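Local structure of methyl-coenzyme M reductase gamma subunit (Methermicoccus shengliensis DSM 18856, 7NKG) at residues 38-43 / 196-201. The protein is the gamma subunit of methyl-coenzyme M reductase, the factor 430-dependent enzyme that probably catalyses the methane-forming reaction of methyl-coenzyme M with coenzyme B. Residues are numbered along the deposited sequence; the frame is centred on the assembly and turned at random.
Sequences TAILGH and RKVDLG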
loop_
_atom_site.group_PDB
_atom_site.type_symbol
_atom_site.label_atom_id
_atom_site.label_comp_id
_atom_site.label_asym_id
_atom_site.label_seq_id
_atom_site.Cartn_x
_atom_site.Cartn_y
_atom_site.Cartn_z
ATOM N N THR C 38 30.002 16.376 37.289
ATOM C CA THR C 38 28.830 17.093 36.773
ATOM C C THR C 38 29.209 17.945 35.571
ATOM O O THR C 38 28.465 17.988 34.588
ATOM C CB THR C 38 28.226 17.950 37.875
ATOM O OG1 THR C 38 27.875 17.094 38.967
ATOM C CG2 THR C 38 26.985 18.697 37.430
ATOM N N ALA C 39 30.377 18.609 35.633
ATOM C CA ALA C 39 30.824 19.454 34.531
ATOM C C ALA C 39 30.990 18.625 33.230
ATOM O O ALA C 39 30.480 19.031 32.183
ATOM C CB ALA C 39 32.146 20.135 34.892
ATOM N N ILE C 40 31.687 17.474 33.293
ATOM C CA ILE C 40 31.939 16.684 32.077
ATOM C C ILE C 40 30.661 16.004 31.548
ATOM O O ILE C 40 30.560 15.813 30.330
ATOM C CB ILE C 40 33.131 15.690 32.224
ATOM C CG1 ILE C 40 32.831 14.605 33.293
ATOM C CG2 ILE C 40 34.403 16.498 32.572
ATOM C CD1 ILE C 40 33.890 13.552 33.514
ATOM N N LEU C 41 29.658 15.725 32.410
ATOM C CA LEU C 41 28.395 15.154 31.894
ATOM C C LEU C 41 27.526 16.214 31.140
ATOM O O LEU C 41 26.802 15.844 30.217
ATOM C CB LEU C 41 27.622 14.423 32.999
ATOM C CG LEU C 41 28.382 13.281 33.704
ATOM C CD1 LEU C 41 27.504 12.607 34.731
ATOM C CD2 LEU C 41 28.905 12.216 32.705
ATOM N N GLY C 42 27.666 17.502 31.471
ATOM C CA GLY C 42 26.990 18.589 30.766
ATOM C C GLY C 42 25.483 18.696 30.894
ATOM O O GLY C 42 24.849 19.320 30.039
ATOM N N HIS C 43 24.898 18.151 31.966
ATOM C CA HIS C 43 23.439 18.182 32.158
ATOM C C HIS C 43 22.973 19.394 32.956
ATOM O O HIS C 43 21.828 19.830 32.793
ATOM C CB HIS C 43 22.981 16.910 32.867
ATOM C CG HIS C 43 23.386 15.663 32.145
ATOM N ND1 HIS C 43 23.223 15.545 30.776
ATOM C CD2 HIS C 43 23.927 14.518 32.622
ATOM C CE1 HIS C 43 23.690 14.348 30.461
ATOM N NE2 HIS C 43 24.093 13.682 31.538
ATOM N N ARG C 196 36.671 24.996 32.844
ATOM C CA ARG C 196 37.640 24.332 33.699
ATOM C C ARG C 196 38.354 23.219 32.916
ATOM O O ARG C 196 37.885 22.773 31.860
ATOM C CB ARG C 196 36.908 23.707 34.914
ATOM C CG ARG C 196 36.001 22.500 34.544
ATOM C CD ARG C 196 35.380 21.863 35.758
ATOM N NE ARG C 196 34.393 22.744 36.389
ATOM C CZ ARG C 196 34.042 22.713 37.673
ATOM N NH1 ARG C 196 34.582 21.823 38.502
ATOM N NH2 ARG C 196 33.139 23.566 38.141
ATOM N N LYS C 197 39.457 22.752 33.475
ATOM C CA LYS C 197 40.192 21.609 32.968
ATOM C C LYS C 197 39.948 20.503 33.989
ATOM O O LYS C 197 40.119 20.738 35.194
ATOM C CB LYS C 197 41.698 21.914 32.876
ATOM C CG LYS C 197 42.074 22.679 31.629
ATOM C CD LYS C 197 43.549 23.069 31.565
ATOM C CE LYS C 197 44.597 22.015 31.967
ATOM N NZ LYS C 197 45.934 22.205 31.326
ATOM N N VAL C 198 39.478 19.336 33.534
ATOM C CA VAL C 198 39.261 18.212 34.433
ATOM C C VAL C 198 40.402 17.229 34.191
ATOM O O VAL C 198 40.645 16.819 33.050
ATOM C CB VAL C 198 37.868 17.563 34.273
ATOM C CG1 VAL C 198 37.755 16.304 35.129
ATOM C CG2 VAL C 198 36.775 18.561 34.644
ATOM N N ASP C 199 41.125 16.886 35.252
ATOM C CA ASP C 199 42.262 15.983 35.177
ATOM C C ASP C 199 41.808 14.540 35.407
ATOM O O ASP C 199 41.481 14.165 36.538
ATOM C CB ASP C 199 43.314 16.399 36.219
ATOM C CG ASP C 199 44.636 15.663 36.127
ATOM O OD1 ASP C 199 44.717 14.672 35.362
ATOM O OD2 ASP C 199 45.585 16.070 36.827
ATOM N N LEU C 200 41.797 13.737 34.334
ATOM C CA LEU C 200 41.440 12.320 34.414
ATOM C C LEU C 200 42.636 11.390 34.694
ATOM O O LEU C 200 42.460 10.174 34.701
ATOM C CB LEU C 200 40.698 11.886 33.142
ATOM C CG LEU C 200 39.434 12.679 32.776
ATOM C CD1 LEU C 200 38.793 12.096 31.518
ATOM C CD2 LEU C 200 38.410 12.700 33.915
ATOM N N GLY C 201 43.809 11.943 34.973
ATOM C CA GLY C 201 44.953 11.151 35.378
ATOM C C GLY C 201 45.682 10.476 34.255
ATOM O O GLY C 201 45.432 10.730 33.073
#
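Ile-40 and Val-198 meet through single methyl groups where the last turn of helix 34-41 lies against the three-stranded antiparallel sheet at strand 193-201, outermost within this chain, a helix-on-sheet packing within the gamma subunit of the reductase. Their side chains cross at about a right angle, CG2 of Ile-40 standing 3.8 Å from CG2 of Val-198. In Ile-40 CG1 lies between the backbone N and the carbonyl carbon (chi1 64°), which swings CG2 anti to the carbonyl carbon and onto the valine. Ile-40 also touches Met-185 of the neighbouring strand 182-187 and Ile-139 of helix 128-140, and Leu-200 touches the same two residues, extending the buried apolar layer. At Arg-196 the apolar contact gives way to one between an alanine methyl and an arginine chain. Arg-196 is bent at chi3 (68°), bringing its chain alongside the helix, where CD and NE both contact the methyl of Ala-39. Its NH1 forms a salt bridge with Asp-36 on the same helix, which probably helps to fix the guanidinium over the alanine. CB of Ala-39 sits over one face of that guanidinium, 3.8 Å from NE of Arg-196.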